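Local coordinates for protein branched-chain-amino-acid aminotransferase (Deinococcus radiodurans, PDB 3UZO) that probably interconverts leucine, isoleucine or valine and 2-oxoglutarate with the matching 2-oxo acids and glutamate, using pyridoxal 5'-phosphate, in branched-chain amino acid biosynthesis, at residues R39-K45 against E162-F168. Numbering follows the deposited sequence.
Sequences RYLAHWK and EFIFSVF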
ATOM      1  N   ARG A  39     -19.838   9.193 -13.945  1.00  6.53           N
ATOM      2  CA  ARG A  39     -19.374   8.151 -13.030  1.00  9.56           C
ATOM      3  C   ARG A  39     -20.257   8.126 -11.783  1.00 11.48           C
ATOM      4  O   ARG A  39     -20.913   9.126 -11.441  1.00 10.67           O
ATOM      5  CB  ARG A  39     -17.904   8.367 -12.644  1.00 12.42           C
ATOM      6  CG  ARG A  39     -17.557   9.745 -12.108  1.00 15.38           C
ATOM      7  CD  ARG A  39     -16.453  10.371 -12.945  1.00 18.72           C
ATOM      8  NE  ARG A  39     -16.991  10.933 -14.168  1.00 22.15           N
ATOM      9  CZ  ARG A  39     -16.468  10.795 -15.380  1.00 20.41           C
ATOM     10  NH1 ARG A  39     -15.356  10.093 -15.589  1.00 14.50           N
ATOM     11  NH2 ARG A  39     -17.082  11.375 -16.396  1.00 20.36           N
ATOM     12  N   TYR A  40     -20.268   6.973 -11.115  1.00 11.73           N
ATOM     13  CA  TYR A  40     -21.055   6.754  -9.912  1.00 11.90           C
ATOM     14  C   TYR A  40     -20.243   7.129  -8.670  1.00 13.15           C
ATOM     15  O   TYR A  40     -19.043   6.850  -8.583  1.00 11.02           O
ATOM     16  CB  TYR A  40     -21.479   5.280  -9.858  1.00 13.46           C
ATOM     17  CG  TYR A  40     -22.283   4.868  -8.642  1.00 14.44           C
ATOM     18  CD1 TYR A  40     -23.661   4.667  -8.726  1.00 16.19           C
ATOM     19  CD2 TYR A  40     -21.658   4.633  -7.418  1.00 15.66           C
ATOM     20  CE1 TYR A  40     -24.400   4.236  -7.616  1.00 17.46           C
ATOM     21  CE2 TYR A  40     -22.384   4.205  -6.302  1.00 17.41           C
ATOM     22  CZ  TYR A  40     -23.752   4.007  -6.411  1.00 18.19           C
ATOM     23  OH  TYR A  40     -24.461   3.578  -5.314  1.00 22.15           O
ATOM     24  N   LEU A  41     -20.905   7.769  -7.711  1.00 14.47           N
ATOM     25  CA  LEU A  41     -20.248   8.181  -6.478  1.00 16.34           C
ATOM     26  C   LEU A  41     -21.188   7.988  -5.295  1.00 16.81           C
ATOM     27  O   LEU A  41     -22.343   8.423  -5.336  1.00 16.22           O
ATOM     28  CB  LEU A  41     -19.837   9.654  -6.566  1.00 28.30           C
ATOM     29  CG  LEU A  41     -19.124  10.264  -5.353  1.00 30.52           C
ATOM     30  CD1 LEU A  41     -17.775   9.602  -5.166  1.00 31.65           C
ATOM     31  CD2 LEU A  41     -18.942  11.765  -5.562  1.00 33.16           C
ATOM     32  N   ALA A  42     -20.690   7.331  -4.251  1.00 16.15           N
ATOM     33  CA  ALA A  42     -21.470   7.089  -3.043  1.00 16.39           C
ATOM     34  C   ALA A  42     -20.604   7.430  -1.844  1.00 17.19           C
ATOM     35  O   ALA A  42     -19.381   7.312  -1.892  1.00 16.39           O
ATOM     36  CB  ALA A  42     -21.923   5.635  -2.973  1.00 18.49           C
ATOM     37  N   HIS A  43     -21.247   7.854  -0.765  1.00 12.99           N
ATOM     38  CA  HIS A  43     -20.540   8.248   0.441  1.00 12.96           C
ATOM     39  C   HIS A  43     -20.965   7.410   1.636  1.00 12.92           C
ATOM     40  O   HIS A  43     -22.136   7.054   1.780  1.00 11.78           O
ATOM     41  CB  HIS A  43     -20.834   9.720   0.757  1.00 20.56           C
ATOM     42  CG  HIS A  43     -20.459  10.666  -0.340  1.00 22.49           C
ATOM     43  ND1 HIS A  43     -19.198  11.213  -0.455  1.00 24.87           N
ATOM     44  CD2 HIS A  43     -21.176  11.155  -1.380  1.00 24.51           C
ATOM     45  CE1 HIS A  43     -19.156  11.999  -1.515  1.00 25.24           C
ATOM     46  NE2 HIS A  43     -20.343  11.982  -2.094  1.00 26.46           N
ATOM     47  N   TRP A  44     -20.000   7.100   2.492  1.00 18.08           N
ATOM     48  CA  TRP A  44     -20.273   6.347   3.701  1.00 19.04           C
ATOM     49  C   TRP A  44     -19.978   7.288   4.860  1.00 19.34           C
ATOM     50  O   TRP A  44     -18.962   7.979   4.868  1.00 16.99           O
ATOM     51  CB  TRP A  44     -19.367   5.124   3.815  1.00 16.89           C
ATOM     52  CG  TRP A  44     -19.730   4.212   4.960  1.00 15.88           C
ATOM     53  CD1 TRP A  44     -20.504   3.084   4.900  1.00 16.00           C
ATOM     54  CD2 TRP A  44     -19.304   4.333   6.327  1.00 16.63           C
ATOM     55  NE1 TRP A  44     -20.577   2.494   6.142  1.00 15.39           N
ATOM     56  CE2 TRP A  44     -19.853   3.240   7.036  1.00 17.27           C
ATOM     57  CE3 TRP A  44     -18.514   5.261   7.021  1.00 16.31           C
ATOM     58  CZ2 TRP A  44     -19.630   3.043   8.411  1.00 17.17           C
ATOM     59  CZ3 TRP A  44     -18.294   5.065   8.391  1.00 19.25           C
ATOM     60  CH2 TRP A  44     -18.852   3.962   9.066  1.00 17.06           C
ATOM     61  N   LYS A  45     -20.873   7.318   5.835  1.00 18.09           N
ATOM     62  CA  LYS A  45     -20.684   8.169   7.001  1.00 19.65           C
ATOM     63  C   LYS A  45     -21.689   7.775   8.074  1.00 19.52           C
ATOM     64  O   LYS A  45     -22.794   7.324   7.772  1.00 17.23           O
ATOM     65  CB  LYS A  45     -20.877   9.643   6.626  1.00 36.54           C
ATOM     66  CG  LYS A  45     -20.660  10.610   7.786  1.00 40.62           C
ATOM     67  CD  LYS A  45     -20.852  12.063   7.363  1.00 41.72           C
ATOM     68  CE  LYS A  45     -22.273  12.324   6.887  1.00 44.36           C
ATOM     69  NZ  LYS A  45     -22.499  13.764   6.572  1.00 46.35           N
ATOM     70  N   GLU A 162     -14.802   8.247   7.337  1.00 14.24           N
ATOM     71  CA  GLU A 162     -15.715   8.239   6.206  1.00 14.17           C
ATOM     72  C   GLU A 162     -15.074   7.545   5.010  1.00 12.42           C
ATOM     73  O   GLU A 162     -13.857   7.352   4.966  1.00 10.55           O
ATOM     74  CB  GLU A 162     -16.097   9.672   5.822  1.00 30.35           C
ATOM     75  CG  GLU A 162     -16.710  10.473   6.956  1.00 35.27           C
ATOM     76  CD  GLU A 162     -17.169  11.847   6.513  1.00 38.84           C
ATOM     77  OE1 GLU A 162     -17.434  12.693   7.392  1.00 42.28           O
ATOM     78  OE2 GLU A 162     -17.272  12.078   5.288  1.00 41.30           O
ATOM     79  N   PHE A 163     -15.902   7.157   4.050  1.00 13.64           N
ATOM     80  CA  PHE A 163     -15.398   6.491   2.858  1.00 14.12           C
ATOM     81  C   PHE A 163     -16.172   6.905   1.622  1.00 13.39           C
ATOM     82  O   PHE A 163     -17.307   7.388   1.700  1.00 15.02           O
ATOM     83  CB  PHE A 163     -15.498   4.966   3.001  1.00 12.71           C
ATOM     84  CG  PHE A 163     -14.835   4.424   4.231  1.00 13.72           C
ATOM     85  CD1 PHE A 163     -15.471   4.489   5.469  1.00 15.29           C
ATOM     86  CD2 PHE A 163     -13.557   3.875   4.159  1.00 12.82           C
ATOM     87  CE1 PHE A 163     -14.840   4.018   6.620  1.00 16.06           C
ATOM     88  CE2 PHE A 163     -12.920   3.405   5.301  1.00 14.57           C
ATOM     89  CZ  PHE A 163     -13.560   3.476   6.534  1.00 14.84           C
ATOM     90  N   ILE A 164     -15.537   6.715   0.475  1.00 10.46           N
ATOM     91  CA  ILE A 164     -16.164   6.997  -0.796  1.00  9.94           C
ATOM     92  C   ILE A 164     -16.099   5.722  -1.636  1.00  9.05           C
ATOM     93  O   ILE A 164     -15.105   4.982  -1.600  1.00  7.20           O
ATOM     94  CB  ILE A 164     -15.441   8.134  -1.554  1.00 13.31           C
ATOM     95  CG1 ILE A 164     -15.838   9.491  -0.969  1.00 13.54           C
ATOM     96  CG2 ILE A 164     -15.759   8.044  -3.039  1.00 10.90           C
ATOM     97  CD1 ILE A 164     -15.180  10.681  -1.660  1.00 20.37           C
ATOM     98  N   PHE A 165     -17.180   5.449  -2.352  1.00  9.52           N
ATOM     99  CA  PHE A 165     -17.245   4.303  -3.253  1.00 11.20           C
ATOM    100  C   PHE A 165     -17.579   4.930  -4.588  1.00 11.03           C
ATOM    101  O   PHE A 165     -18.550   5.682  -4.695  1.00 10.48           O
ATOM    102  CB  PHE A 165     -18.359   3.330  -2.879  1.00 10.09           C
ATOM    103  CG  PHE A 165     -18.701   2.351  -3.980  1.00 11.54           C
ATOM    104  CD1 PHE A 165     -17.707   1.596  -4.597  1.00 11.37           C
ATOM    105  CD2 PHE A 165     -20.026   2.159  -4.376  1.00 13.82           C
ATOM    106  CE1 PHE A 165     -18.020   0.664  -5.586  1.00 12.24           C
ATOM    107  CE2 PHE A 165     -20.353   1.226  -5.368  1.00 12.25           C
ATOM    108  CZ  PHE A 165     -19.345   0.477  -5.973  1.00 12.80           C
ATOM    109  N   SER A 166     -16.782   4.630  -5.607  1.00  9.57           N
ATOM    110  CA  SER A 166     -17.025   5.216  -6.916  1.00  8.29           C
ATOM    111  C   SER A 166     -16.765   4.212  -8.022  1.00  8.66           C
ATOM    112  O   SER A 166     -16.000   3.259  -7.849  1.00  8.72           O
ATOM    113  CB  SER A 166     -16.123   6.448  -7.102  1.00 10.17           C
ATOM    114  OG  SER A 166     -16.323   7.074  -8.355  1.00 12.99           O
ATOM    115  N   VAL A 167     -17.431   4.415  -9.151  1.00  9.97           N
ATOM    116  CA  VAL A 167     -17.235   3.554 -10.309  1.00 11.90           C
ATOM    117  C   VAL A 167     -17.197   4.409 -11.564  1.00 11.32           C
ATOM    118  O   VAL A 167     -18.158   5.133 -11.849  1.00 13.84           O
ATOM    119  CB  VAL A 167     -18.379   2.504 -10.506  1.00  7.59           C
ATOM    120  CG1 VAL A 167     -18.003   1.561 -11.667  1.00  4.30           C
ATOM    121  CG2 VAL A 167     -18.592   1.692  -9.242  1.00  5.67           C
ATOM    122  N   PHE A 168     -16.080   4.367 -12.286  1.00 11.53           N
ATOM    123  CA  PHE A 168     -15.985   5.094 -13.550  1.00 11.51           C
ATOM    124  C   PHE A 168     -15.616   4.055 -14.599  1.00 11.76           C
ATOM    125  O   PHE A 168     -15.188   2.940 -14.258  1.00  8.58           O
ATOM    126  CB  PHE A 168     -14.964   6.250 -13.492  1.00  8.63           C
ATOM    127  CG  PHE A 168     -13.527   5.827 -13.327  1.00  7.36           C
ATOM    128  CD1 PHE A 168     -12.756   5.459 -14.436  1.00  9.74           C
ATOM    129  CD2 PHE A 168     -12.924   5.862 -12.075  1.00  9.11           C
ATOM    130  CE1 PHE A 168     -11.397   5.141 -14.294  1.00  7.34           C
ATOM    131  CE2 PHE A 168     -11.561   5.542 -11.920  1.00  9.03           C
ATOM    132  CZ  PHE A 168     -10.801   5.185 -13.035  1.00 11.35           C
TER
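Strand 39-45 and the first part of strand 162-172 (162-168) are antiparallel neighbours in the all-antiparallel sheet of this class-IV aminotransferase, with Y40, A42 and W44 paired to V167, F165 and F163. Strand 48-55 lies beyond the first strand and strand 141-151 beyond the second. Each of these three pairs is hydrogen-bonded in both directions. Y40 N reaches V167 O at 2.9 Å, and A42 N reaches F165 O at 2.7 Å. In the last pair the two bonds differ: W44 N to F163 O is 2.8 Å, but F163 N to W44 O is 3.3 Å.

Y40, A42, W44, F163, F165 and V167 share one face, which packs on helix 115-128 and the loop residues P111 and L113. An edge of F163 meets the face of the W44 six-membered ring in an offset edge-to-face pair, planes at 78°. With chi1 at -173° W44 swings CG opposite its backbone N, and the indole lies beside F163; F163 CD1 comes to 3.5 Å from W44 CE3. W49 makes a second edge-to-face pair with W44. Y40 CE2 touches F165 CD2 at 3.7 Å, the rings inclined at 62°, while the Y40 hydroxyl is hydrogen-bonded to Q117.

L41, H43, I164 and S166 lie on the other face. L41 CD1 packs tightly on I164 CG2, and the I164 CG1 branch runs beside the H43 ring. At the W44 end of the ladder the aliphatic part of K45 lies alongside E162. At the Y40 end, R39 NH2 is hydrogen-bonded to T36 O and NH1 forms a salt bridge with E64 of the second subunit, and F168 packs on R145, a glutamate-binding residue. Y40 O accepts two bonds: one from V167 N, and one from S166 OG, which donates at 2.7 Å nearly in line with the carbonyl.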